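Local atomic coordinates of integral membrane indolylacetylinositol arabinosyltransferase EmbC (Mycolicibacterium smegmatis, PDB entry 7BVE), a protein that probably transfers arabinose to growing arabinan chains of the mycobacterial cell wall, as a membrane-embedded arabinosyltransferase of the emb family. Residues R16-I20 and W456-P461; A278-L284 and W965-L969; A610-F614 and L654-L659; A742-L747 and P942-E947. One frame throughout, in Å; residues are numbered along the deposited sequence.

Contact 1: residues R16-I20 and W456-P461; sequences RLVAI and WALLAP
Arg16 opens the contact with its aliphatic part. Its CG sits 3.7 Å from Ala457 CB. The first torsion (chi1 -170°) lays CG beside the carbonyl carbon, and the chain bends further out, at chi3. Only CG of this side chain touches the other segment; the guanidinium lies beyond it.

One turn later comes Ala19, whose CB points at the other helix. It lies 4.1 Å from Ala457 O and 4.2 Å from Pro461 CG. The carbonyl oxygen of Ala19 rests near Ala460 CB and Pro461 CD, so the second helix meets backbone as well as side chain here.

Ile20 is the residue most buried by the other segment. Its CG1 comes within 3.8 Å of Ala457 N, and CD1 reaches Trp456 CB at 4.0 Å. The Ile20 branch thus lies against the first turn of helix 456-467. The indole of Trp456 turns away from the contact, and only the base of that side chain touches Ile20.

No hydrogen bond crosses between the segments. Small alanines let the axes come to 8.3 Å, at an angle of 38° between their N-to-C directions. Helix 456-467 is kinked at Pro461, whose nitrogen has no bond to the preceding turn. Before the kink, Trp456 O accepts from both Ala460 N and Leu459 N.

The contact is apolar packing between the N-terminal helix 14-32 and a predicted transmembrane helix. Helix 214-238 lies against both segments: Ala19 packs on its Ala233 and Pro461 on its Leu234.

Contact 2: residues A278-L284 and W965-L969; sequences ADDGYIL and WLVGL. With 95E (Ethambutol), chain G.
The first torsions of Trp965 and Tyr282 set how the two side chains meet. Trp965 CG stands between the backbone N and the carbonyl carbon (chi1 63°), while Tyr282 CG swings to the far side of its own backbone N (chi1 -163°). Trp965 CB then comes in at the edge of the phenol ring, 3.5 Å from Tyr282 CD2.

Both rings also serve the bound ethambutol. Its N6 lies over one face of the Tyr282 ring, 3.5 Å from CE1. Its C13 lies over one face of the Trp965 indole, 3.5 Å from CH2, and Leu966 CG is on the opposite face. The indole is also tied through NE1 to Asn1001 O.

Asp279 touches both the indole and the drug. OD1 is 3.3 Å from Trp965 CZ3, with carboxylate and ring planes 51° apart. OD2 is 3.0 Å from ethambutol N9 and makes a salt bridge to Arg383. The side chain of Asp280 is held by Leu382 N and lies against Leu969 CD2.

Away from the drug, two glycines bring the backbones together, Gly281 CA to Gly968 CA at 3.6 Å. Leu284 CD2 meets Leu969 CD1 nearby.

This is the ethambutol pocket, built where the membrane part meets the C-terminal domain. The paired aspartates just before helix 281-293 are consistent with the acidic motif of GT-C glycosyltransferases.

Contact 3: residues A610-F614 and L654-L659; sequences AAVLF and LSVLAL
Leu613 packs on Leu654, Ser655 and Ala658 in an antiparallel pair of predicted transmembrane helices. The axes approach to 8.4 Å and their N-to-C directions differ by 167°.

Leu613 can be followed outward from its backbone. CB lies 4.1 Å from Ser655 CB. CG stands beside the backbone N (chi1 -74°), which carries the branch on towards the other helix. At the tip, CD1 does the touching. It is 3.8 Å from Leu654 O and 4.0 Å from Leu654 CB, with Ala658 CB at the limit of contact. The tip thus rests on the main chain and the base of a side chain, while the outer end of Leu654 lies further off.

One turn earlier, Ala610 points toward the second helix. Its CB meets Ala658 CB at 3.8 Å, and Leu659 CD2 comes in from the next position. Two small residues face to face allow the helices to lie close at this level.

Phe614 touches only through its CB, near Ser655 OG. The rest of the side chain leads away, and Phe614 packs on Met566 of a neighbouring subunit, another copy of this protein. Helices 517-539 and 688-710 pack on Val612.

Ser655 supplies the polar link. With OG opposite its backbone N (chi1 177°), it donates to Ala610 O at 3.2 Å. That oxygen also accepts Phe614 N within its own helix, and the two donors reach it from opposite faces of the carbonyl plane.

Contact 4: residues A742-L747 and P942-E947; sequences ANAGML and PPRIPE
Gly745 O is held by Ile945 N at 2.7 Å, the shortest hydrogen bond between the segments. The donor is tilted 23° from the carbonyl plane. The same oxygen also receives a CA-H contact from Arg944, and Gly745 CA returns one to Ile945 O. Leu747 N adds a straight but weak bond to Pro943 O, 3.3 Å long. The two N-H...O bonds flank Met746 and Arg944 and make a single beta bridge; the CA-H...O contacts accompany it.

Arg944 runs alongside the turn at Gly745. Its CG packs on Gly745 O, and NH2 gives a weak bond to Ala742 O, which lies at the edge of the guanidinium. Met746 bends at chi2 (-69°), bringing CE back to 3.8 Å from Arg944 CD and SD near Pro943 O.

Leu747 divides its two methyls between two residues: CD1 meets Pro943 CB at 3.7 Å and CD2 meets Ile945 CD1 at 4.0 Å.

The contact joins two loops of the C-terminal domain. Strand 862-867 bonds to the backbone of Arg944 through Val864 and packs on Ile945. Strands 851-852 and 922-928 cover Leu747 and Pro943.

Overall arrangement
The N-terminal helix 14-32 finds its partner first, when contact 1 closes at 456-461. Before that, 278-284 has opened contact 2, so the two contacts cross along the chain. Contact 2 closes only at 965-969, and contacts 3 and 4 both fall within its span, one after the other. Contact 1 ties the N-terminal helix to the membrane helices. Contact 3 pairs two later membrane helices, and contact 4 joins loops of the C-terminal domain. Contact 2 links that domain to the membrane part; its centre is about 5 Å from the centre of the chain. Contacts 1 and 4 lie on opposite sides of the chain's centre, their own centres about 81 Å apart.

Contact 1: residues R16-I20 and W456-P461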
loop_
_atom_site.group_PDB
_atom_site.type_symbol
_atom_site.label_atom_id
_atom_site.label_comp_id
_atom_site.label_asym_id
_atom_site.label_seq_id
_atom_site.Cartn_x
_atom_site.Cartn_y
_atom_site.Cartn_z
ATOM N N ARG A 16 31.584 -6.177 50.946
ATOM C CA ARG A 16 32.043 -6.994 49.839
ATOM C C ARG A 16 31.533 -8.423 49.942
ATOM O O ARG A 16 31.367 -9.086 48.914
ATOM C CB ARG A 16 33.573 -6.965 49.783
ATOM C CG ARG A 16 34.194 -7.571 48.552
ATOM C CD ARG A 16 35.704 -7.527 48.630
ATOM N NE ARG A 16 36.185 -8.224 49.817
ATOM C CZ ARG A 16 36.336 -9.542 49.911
ATOM N NH1 ARG A 16 36.777 -10.073 51.043
ATOM N NH2 ARG A 16 36.051 -10.330 48.882
ATOM N N LEU A 17 31.253 -8.904 51.154
ATOM C CA LEU A 17 30.606 -10.204 51.319
ATOM C C LEU A 17 29.099 -10.147 51.106
ATOM O O LEU A 17 28.525 -11.050 50.478
ATOM C CB LEU A 17 30.886 -10.761 52.713
ATOM C CG LEU A 17 32.315 -11.183 53.017
ATOM C CD1 LEU A 17 32.432 -11.547 54.479
ATOM C CD2 LEU A 17 32.696 -12.354 52.144
ATOM N N VAL A 18 28.458 -9.107 51.650
ATOM C CA VAL A 18 27.010 -8.943 51.560
ATOM C C VAL A 18 26.572 -8.792 50.111
ATOM O O VAL A 18 25.549 -9.352 49.698
ATOM C CB VAL A 18 26.570 -7.750 52.431
ATOM C CG1 VAL A 18 25.159 -7.338 52.146
ATOM C CG2 VAL A 18 26.666 -8.117 53.888
ATOM N N ALA A 19 27.377 -8.100 49.301
ATOM C CA ALA A 19 27.050 -7.898 47.893
ATOM C C ALA A 19 27.042 -9.217 47.131
ATOM O O ALA A 19 26.089 -9.508 46.400
ATOM C CB ALA A 19 28.038 -6.919 47.265
ATOM N N ILE A 20 28.057 -10.056 47.357
ATOM C CA ILE A 20 28.157 -11.347 46.674
ATOM C C ILE A 20 27.014 -12.265 47.088
ATOM O O ILE A 20 26.318 -12.840 46.238
ATOM C CB ILE A 20 29.518 -12.003 46.962
ATOM C CG1 ILE A 20 30.657 -11.157 46.411
ATOM C CG2 ILE A 20 29.583 -13.385 46.364
ATOM C CD1 ILE A 20 32.011 -11.635 46.864
ATOM N N TRP A 456 33.329 -10.700 41.423
ATOM C CA TRP A 456 32.045 -11.135 41.961
ATOM C C TRP A 456 31.331 -10.000 42.675
ATOM O O TRP A 456 30.122 -9.807 42.499
ATOM C CB TRP A 456 32.243 -12.312 42.911
ATOM C CG TRP A 456 32.515 -13.614 42.239
ATOM C CD1 TRP A 456 32.431 -13.887 40.906
ATOM C CD2 TRP A 456 32.905 -14.834 42.873
ATOM N NE1 TRP A 456 32.749 -15.200 40.671
ATOM C CE2 TRP A 456 33.045 -15.802 41.863
ATOM C CE3 TRP A 456 33.155 -15.199 44.200
ATOM C CZ2 TRP A 456 33.423 -17.113 42.136
ATOM C CZ3 TRP A 456 33.528 -16.500 44.471
ATOM C CH2 TRP A 456 33.659 -17.442 43.444
ATOM N N ALA A 457 32.080 -9.208 43.449
ATOM C CA ALA A 457 31.488 -8.128 44.230
ATOM C C ALA A 457 30.977 -6.997 43.354
ATOM O O ALA A 457 30.115 -6.227 43.783
ATOM C CB ALA A 457 32.506 -7.588 45.224
ATOM N N LEU A 458 31.489 -6.873 42.136
ATOM C CA LEU A 458 31.017 -5.843 41.227
ATOM C C LEU A 458 30.034 -6.363 40.191
ATOM O O LEU A 458 29.379 -5.553 39.534
ATOM C CB LEU A 458 32.192 -5.182 40.499
ATOM C CG LEU A 458 33.206 -4.404 41.330
ATOM C CD1 LEU A 458 34.312 -3.902 40.440
ATOM C CD2 LEU A 458 32.557 -3.258 42.058
ATOM N N LEU A 459 29.911 -7.676 40.017
ATOM C CA LEU A 459 29.048 -8.191 38.970
ATOM C C LEU A 459 27.904 -9.071 39.459
ATOM O O LEU A 459 27.100 -9.514 38.634
ATOM C CB LEU A 459 29.883 -8.954 37.934
ATOM C CG LEU A 459 30.838 -8.083 37.112
ATOM C CD1 LEU A 459 31.726 -8.933 36.232
ATOM C CD2 LEU A 459 30.071 -7.085 36.270
ATOM N N ALA A 460 27.799 -9.347 40.755
ATOM C CA ALA A 460 26.609 -10.028 41.258
ATOM C C ALA A 460 25.398 -9.106 41.482
ATOM O O ALA A 460 24.274 -9.528 41.156
ATOM C CB ALA A 460 26.950 -10.811 42.529
ATOM N N PRO A 461 25.529 -7.874 42.026
ATOM C CA PRO A 461 24.350 -6.993 42.042
ATOM C C PRO A 461 23.855 -6.578 40.670
ATOM O O PRO A 461 22.668 -6.263 40.533
ATOM C CB PRO A 461 24.830 -5.782 42.847
ATOM C CG PRO A 461 25.862 -6.285 43.690
ATOM C CD PRO A 461 26.583 -7.281 42.879
#

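Contact 2: residues A278-L284 and W965-L969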
loop_
_atom_site.group_PDB
_atom_site.type_symbol
_atom_site.label_atom_id
_atom_site.label_comp_id
_atom_site.label_asym_id
_atom_site.label_seq_id
_atom_site.Cartn_x
_atom_site.Cartn_y
_atom_site.Cartn_z
ATOM N N ALA A 278 -6.531 5.719 19.598
ATOM C CA ALA A 278 -7.521 4.707 19.257
ATOM C C ALA A 278 -7.778 3.751 20.414
ATOM O O ALA A 278 -8.927 3.385 20.674
ATOM C CB ALA A 278 -7.072 3.933 18.022
ATOM N N ASP A 279 -6.729 3.348 21.126
ATOM C CA ASP A 279 -6.833 2.297 22.133
ATOM C C ASP A 279 -6.900 2.911 23.527
ATOM O O ASP A 279 -5.948 2.883 24.298
ATOM C CB ASP A 279 -5.661 1.345 22.001
ATOM C CG ASP A 279 -5.668 0.613 20.693
ATOM O OD1 ASP A 279 -6.768 0.370 20.166
ATOM O OD2 ASP A 279 -4.582 0.291 20.178
ATOM N N ASP A 280 -8.052 3.456 23.853
ATOM C CA ASP A 280 -8.320 3.898 25.211
ATOM C C ASP A 280 -9.488 3.167 25.835
ATOM O O ASP A 280 -9.427 2.807 27.012
ATOM C CB ASP A 280 -8.599 5.398 25.239
ATOM C CG ASP A 280 -7.398 6.214 24.864
ATOM O OD1 ASP A 280 -6.266 5.731 25.057
ATOM O OD2 ASP A 280 -7.588 7.345 24.382
ATOM N N GLY A 281 -10.552 2.933 25.070
ATOM C CA GLY A 281 -11.643 2.128 25.576
ATOM C C GLY A 281 -11.264 0.671 25.701
ATOM O O GLY A 281 -11.779 -0.040 26.565
ATOM N N TYR A 282 -10.329 0.229 24.862
ATOM C CA TYR A 282 -9.761 -1.110 24.920
ATOM C C TYR A 282 -9.115 -1.367 26.277
ATOM O O TYR A 282 -9.504 -2.279 27.017
ATOM C CB TYR A 282 -8.731 -1.232 23.799
ATOM C CG TYR A 282 -8.326 -2.626 23.424
ATOM C CD1 TYR A 282 -7.305 -3.275 24.079
ATOM C CD2 TYR A 282 -8.993 -3.310 22.430
ATOM C CE1 TYR A 282 -6.951 -4.556 23.734
ATOM C CE2 TYR A 282 -8.641 -4.584 22.079
ATOM C CZ TYR A 282 -7.629 -5.203 22.738
ATOM O OH TYR A 282 -7.283 -6.479 22.387
ATOM N N ILE A 283 -8.153 -0.517 26.635
ATOM C CA ILE A 283 -7.411 -0.646 27.882
ATOM C C ILE A 283 -8.288 -0.338 29.088
ATOM O O ILE A 283 -8.147 -0.973 30.139
ATOM C CB ILE A 283 -6.170 0.258 27.807
ATOM C CG1 ILE A 283 -5.269 -0.213 26.674
ATOM C CG2 ILE A 283 -5.379 0.251 29.090
ATOM C CD1 ILE A 283 -4.177 0.733 26.354
ATOM N N LEU A 284 -9.233 0.593 28.957
ATOM C CA LEU A 284 -10.105 0.902 30.084
ATOM C C LEU A 284 -11.062 -0.245 30.382
ATOM O O LEU A 284 -11.310 -0.563 31.549
ATOM C CB LEU A 284 -10.870 2.193 29.811
ATOM C CG LEU A 284 -11.736 2.726 30.948
ATOM C CD1 LEU A 284 -10.891 3.096 32.141
ATOM C CD2 LEU A 284 -12.539 3.912 30.478
ATOM N N TRP A 965 -14.495 -1.847 21.070
ATOM C CA TRP A 965 -13.199 -1.424 21.575
ATOM C C TRP A 965 -12.860 0.016 21.226
ATOM O O TRP A 965 -11.814 0.510 21.654
ATOM C CB TRP A 965 -12.102 -2.363 21.080
ATOM C CG TRP A 965 -11.885 -2.410 19.620
ATOM C CD1 TRP A 965 -12.478 -3.246 18.739
ATOM C CD2 TRP A 965 -10.976 -1.608 18.863
ATOM N NE1 TRP A 965 -12.015 -3.010 17.476
ATOM C CE2 TRP A 965 -11.088 -2.007 17.526
ATOM C CE3 TRP A 965 -10.082 -0.584 19.188
ATOM C CZ2 TRP A 965 -10.346 -1.421 16.514
ATOM C CZ3 TRP A 965 -9.350 -0.008 18.184
ATOM C CH2 TRP A 965 -9.485 -0.425 16.864
ATOM N N LEU A 966 -13.710 0.700 20.472
ATOM C CA LEU A 966 -13.620 2.138 20.285
ATOM C C LEU A 966 -14.504 2.906 21.251
ATOM O O LEU A 966 -14.071 3.913 21.811
ATOM C CB LEU A 966 -14.007 2.505 18.856
ATOM C CG LEU A 966 -13.033 2.178 17.735
ATOM C CD1 LEU A 966 -13.719 2.353 16.420
ATOM C CD2 LEU A 966 -11.873 3.123 17.805
ATOM N N VAL A 967 -15.722 2.436 21.489
ATOM C CA VAL A 967 -16.697 3.195 22.276
ATOM C C VAL A 967 -16.471 2.812 23.733
ATOM O O VAL A 967 -17.269 2.133 24.380
ATOM C CB VAL A 967 -18.124 2.931 21.790
ATOM C CG1 VAL A 967 -18.295 3.559 20.492
ATOM C CG2 VAL A 967 -18.350 1.469 21.507
ATOM N N GLY A 968 -15.391 3.323 24.295
ATOM C CA GLY A 968 -15.141 3.000 25.682
ATOM C C GLY A 968 -14.855 4.191 26.556
ATOM O O GLY A 968 -15.117 4.172 27.757
ATOM N N LEU A 969 -14.315 5.240 25.951
ATOM C CA LEU A 969 -13.943 6.440 26.674
ATOM C C LEU A 969 -14.974 7.542 26.493
ATOM O O LEU A 969 -14.954 8.520 27.244
ATOM C CB LEU A 969 -12.563 6.915 26.209
ATOM C CG LEU A 969 -11.726 7.803 27.123
ATOM C CD1 LEU A 969 -11.237 6.992 28.305
ATOM C CD2 LEU A 969 -10.566 8.397 26.377
HETATM C C2 95E G . -3.576 -5.357 22.932
HETATM O O12 95E G . -5.539 -0.278 16.443
HETATM C C11 95E G . -4.931 -0.881 17.263
HETATM C C10 95E G . -5.333 -2.304 17.652
HETATM C C13 95E G . -6.733 -2.640 17.149
HETATM C C14 95E G . -6.713 -3.706 16.058
HETATM N N9 95E G . -5.312 -2.443 19.092
HETATM C C8 95E G . -4.018 -2.966 19.468
HETATM C C7 95E G . -4.175 -3.969 20.600
HETATM N N6 95E G . -4.223 -3.279 21.868
HETATM C C3 95E G . -3.231 -3.890 22.721
HETATM O O1 95E G . -2.936 -6.184 22.380
HETATM C C4 95E G . -3.221 -3.159 24.052
HETATM C C5 95E G . -3.547 -1.686 23.846
#

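Contact 3: residues A610-F614 and L654-L659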
loop_
_atom_site.group_PDB
_atom_site.type_symbol
_atom_site.label_atom_id
_atom_site.label_comp_id
_atom_site.label_asym_id
_atom_site.label_seq_id
_atom_site.Cartn_x
_atom_site.Cartn_y
_atom_site.Cartn_z
ATOM N N ALA A 610 15.457 25.437 2.862
ATOM C CA ALA A 610 14.660 24.870 1.778
ATOM C C ALA A 610 14.238 23.436 2.074
ATOM O O ALA A 610 13.136 23.021 1.703
ATOM C CB ALA A 610 15.439 24.931 0.471
ATOM N N ALA A 611 15.094 22.664 2.748
ATOM C CA ALA A 611 14.723 21.295 3.113
ATOM C C ALA A 611 13.621 21.270 4.169
ATOM O O ALA A 611 12.733 20.402 4.133
ATOM C CB ALA A 611 15.947 20.536 3.608
ATOM N N VAL A 612 13.670 22.216 5.114
ATOM C CA VAL A 612 12.594 22.376 6.094
ATOM C C VAL A 612 11.273 22.694 5.399
ATOM O O VAL A 612 10.235 22.083 5.691
ATOM C CB VAL A 612 12.965 23.463 7.119
ATOM C CG1 VAL A 612 11.798 23.773 8.011
ATOM C CG2 VAL A 612 14.129 23.014 7.958
ATOM N N LEU A 613 11.299 23.635 4.448
ATOM C CA LEU A 613 10.089 23.966 3.691
ATOM C C LEU A 613 9.593 22.804 2.840
ATOM O O LEU A 613 8.384 22.659 2.646
ATOM C CB LEU A 613 10.332 25.180 2.805
ATOM C CG LEU A 613 10.401 26.543 3.467
ATOM C CD1 LEU A 613 10.879 27.549 2.472
ATOM C CD2 LEU A 613 9.028 26.909 3.936
ATOM N N PHE A 614 10.494 21.949 2.358
ATOM C CA PHE A 614 10.061 20.811 1.554
ATOM C C PHE A 614 9.356 19.754 2.394
ATOM O O PHE A 614 8.328 19.210 1.971
ATOM C CB PHE A 614 11.243 20.195 0.814
ATOM C CG PHE A 614 10.863 19.027 -0.037
ATOM C CD1 PHE A 614 10.148 19.214 -1.204
ATOM C CD2 PHE A 614 11.212 17.740 0.329
ATOM C CE1 PHE A 614 9.786 18.144 -1.983
ATOM C CE2 PHE A 614 10.852 16.666 -0.450
ATOM C CZ PHE A 614 10.141 16.870 -1.606
ATOM N N LEU A 654 7.670 28.102 -2.293
ATOM C CA LEU A 654 8.639 28.747 -1.408
ATOM C C LEU A 654 9.931 27.941 -1.298
ATOM O O LEU A 654 11.018 28.517 -1.179
ATOM C CB LEU A 654 8.029 28.959 -0.028
ATOM C CG LEU A 654 6.915 29.992 0.065
ATOM C CD1 LEU A 654 6.298 29.960 1.433
ATOM C CD2 LEU A 654 7.473 31.359 -0.224
ATOM N N SER A 655 9.836 26.610 -1.359
ATOM C CA SER A 655 11.035 25.774 -1.322
ATOM C C SER A 655 11.890 25.955 -2.573
ATOM O O SER A 655 13.127 26.039 -2.489
ATOM C CB SER A 655 10.633 24.315 -1.162
ATOM O OG SER A 655 11.768 23.482 -1.189
ATOM N N VAL A 656 11.248 26.036 -3.741
ATOM C CA VAL A 656 11.979 26.265 -4.987
ATOM C C VAL A 656 12.610 27.656 -4.998
ATOM O O VAL A 656 13.749 27.838 -5.458
ATOM C CB VAL A 656 11.040 26.037 -6.186
ATOM C CG1 VAL A 656 11.703 26.397 -7.492
ATOM C CG2 VAL A 656 10.608 24.589 -6.225
ATOM N N LEU A 657 11.911 28.647 -4.440
ATOM C CA LEU A 657 12.475 29.992 -4.350
ATOM C C LEU A 657 13.678 30.044 -3.409
ATOM O O LEU A 657 14.656 30.755 -3.680
ATOM C CB LEU A 657 11.397 30.968 -3.896
ATOM C CG LEU A 657 11.786 32.432 -3.752
ATOM C CD1 LEU A 657 12.230 32.993 -5.080
ATOM C CD2 LEU A 657 10.616 33.216 -3.201
ATOM N N ALA A 658 13.639 29.278 -2.317
ATOM C CA ALA A 658 14.788 29.224 -1.418
ATOM C C ALA A 658 15.982 28.538 -2.075
ATOM O O ALA A 658 17.134 28.926 -1.838
ATOM C CB ALA A 658 14.408 28.519 -0.121
ATOM N N LEU A 659 15.730 27.534 -2.924
ATOM C CA LEU A 659 16.828 26.933 -3.687
ATOM C C LEU A 659 17.439 27.919 -4.675
ATOM O O LEU A 659 18.657 27.913 -4.891
ATOM C CB LEU A 659 16.360 25.688 -4.431
ATOM C CG LEU A 659 16.110 24.426 -3.624
ATOM C CD1 LEU A 659 15.543 23.355 -4.522
ATOM C CD2 LEU A 659 17.403 23.967 -3.002
#

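Contact 4: residues A742-L747 and P942-E947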
loop_
_atom_site.group_PDB
_atom_site.type_symbol
_atom_site.label_atom_id
_atom_site.label_comp_id
_atom_site.label_asym_id
_atom_site.label_seq_id
_atom_site.Cartn_x
_atom_site.Cartn_y
_atom_site.Cartn_z
ATOM N N ALA A 742 -41.306 2.650 19.414
ATOM C CA ALA A 742 -41.415 3.366 18.149
ATOM C C ALA A 742 -42.844 3.475 17.642
ATOM O O ALA A 742 -43.045 3.898 16.503
ATOM C CB ALA A 742 -40.548 2.699 17.084
ATOM N N ASN A 743 -43.838 3.108 18.449
ATOM C CA ASN A 743 -45.241 3.186 18.069
ATOM C C ASN A 743 -45.982 4.263 18.842
ATOM O O ASN A 743 -47.215 4.277 18.852
ATOM C CB ASN A 743 -45.926 1.840 18.291
ATOM C CG ASN A 743 -45.318 0.737 17.471
ATOM O OD1 ASN A 743 -44.745 -0.207 18.011
ATOM N ND2 ASN A 743 -45.438 0.846 16.156
ATOM N N ALA A 744 -45.256 5.164 19.498
ATOM C CA ALA A 744 -45.870 6.063 20.465
ATOM C C ALA A 744 -46.409 7.332 19.812
ATOM O O ALA A 744 -47.613 7.599 19.863
ATOM C CB ALA A 744 -44.862 6.409 21.563
ATOM N N GLY A 745 -45.535 8.117 19.192
ATOM C CA GLY A 745 -45.938 9.428 18.728
ATOM C C GLY A 745 -46.406 9.510 17.293
ATOM O O GLY A 745 -46.016 10.429 16.573
ATOM N N MET A 746 -47.242 8.568 16.862
ATOM C CA MET A 746 -47.819 8.616 15.525
ATOM C C MET A 746 -48.868 9.715 15.455
ATOM O O MET A 746 -49.702 9.844 16.354
ATOM C CB MET A 746 -48.445 7.271 15.163
ATOM C CG MET A 746 -47.461 6.148 14.922
ATOM S SD MET A 746 -46.509 6.382 13.416
ATOM C CE MET A 746 -45.320 5.057 13.550
ATOM N N LEU A 747 -48.826 10.506 14.386
ATOM C CA LEU A 747 -49.777 11.593 14.228
ATOM C C LEU A 747 -51.141 11.048 13.814
ATOM O O LEU A 747 -51.280 9.896 13.394
ATOM C CB LEU A 747 -49.269 12.603 13.200
ATOM C CG LEU A 747 -48.025 13.406 13.584
ATOM C CD1 LEU A 747 -47.526 14.228 12.419
ATOM C CD2 LEU A 747 -48.325 14.299 14.763
ATOM N N PRO A 942 -46.211 6.229 7.796
ATOM C CA PRO A 942 -46.749 7.518 8.190
ATOM C C PRO A 942 -45.896 8.348 9.169
ATOM O O PRO A 942 -45.042 7.795 9.771
ATOM C CB PRO A 942 -48.115 7.133 8.737
ATOM C CG PRO A 942 -47.930 5.750 9.235
ATOM C CD PRO A 942 -46.930 5.107 8.316
ATOM N N PRO A 943 -46.070 9.687 9.253
ATOM C CA PRO A 943 -45.313 10.575 10.128
ATOM C C PRO A 943 -45.451 10.293 11.620
ATOM O O PRO A 943 -46.490 9.944 12.060
ATOM C CB PRO A 943 -46.033 11.900 10.011
ATOM C CG PRO A 943 -46.516 11.864 8.637
ATOM C CD PRO A 943 -47.018 10.450 8.483
ATOM N N ARG A 944 -44.455 10.743 12.352
ATOM C CA ARG A 944 -44.263 10.397 13.744
ATOM C C ARG A 944 -43.475 11.503 14.424
ATOM O O ARG A 944 -42.489 11.993 13.872
ATOM C CB ARG A 944 -43.526 9.059 13.826
ATOM C CG ARG A 944 -43.287 8.511 15.193
ATOM C CD ARG A 944 -42.578 7.188 15.062
ATOM N NE ARG A 944 -41.262 7.340 14.463
ATOM C CZ ARG A 944 -40.520 6.326 14.043
ATOM N NH1 ARG A 944 -39.330 6.527 13.509
ATOM N NH2 ARG A 944 -40.975 5.097 14.156
ATOM N N ILE A 945 -43.928 11.912 15.605
ATOM C CA ILE A 945 -43.112 12.757 16.475
ATOM C C ILE A 945 -42.659 11.904 17.652
ATOM O O ILE A 945 -43.466 11.581 18.538
ATOM C CB ILE A 945 -43.860 14.010 16.947
ATOM C CG1 ILE A 945 -44.105 14.940 15.766
ATOM C CG2 ILE A 945 -43.041 14.760 17.962
ATOM C CD1 ILE A 945 -44.965 16.114 16.096
ATOM N N PRO A 946 -41.398 11.493 17.685
ATOM C CA PRO A 946 -40.947 10.554 18.708
ATOM C C PRO A 946 -40.832 11.186 20.084
ATOM O O PRO A 946 -40.583 12.384 20.223
ATOM C CB PRO A 946 -39.577 10.123 18.189
ATOM C CG PRO A 946 -39.152 11.197 17.302
ATOM C CD PRO A 946 -40.376 11.701 16.654
ATOM N N GLU A 947 -41.028 10.358 21.106
ATOM C CA GLU A 947 -40.879 10.750 22.502
ATOM C C GLU A 947 -39.555 10.192 22.997
ATOM O O GLU A 947 -39.410 8.976 23.155
ATOM C CB GLU A 947 -42.043 10.234 23.336
ATOM C CG GLU A 947 -43.362 10.854 22.964
ATOM C CD GLU A 947 -44.507 10.276 23.748
ATOM O OE1 GLU A 947 -44.278 9.305 24.495
ATOM O OE2 GLU A 947 -45.636 10.788 23.615
#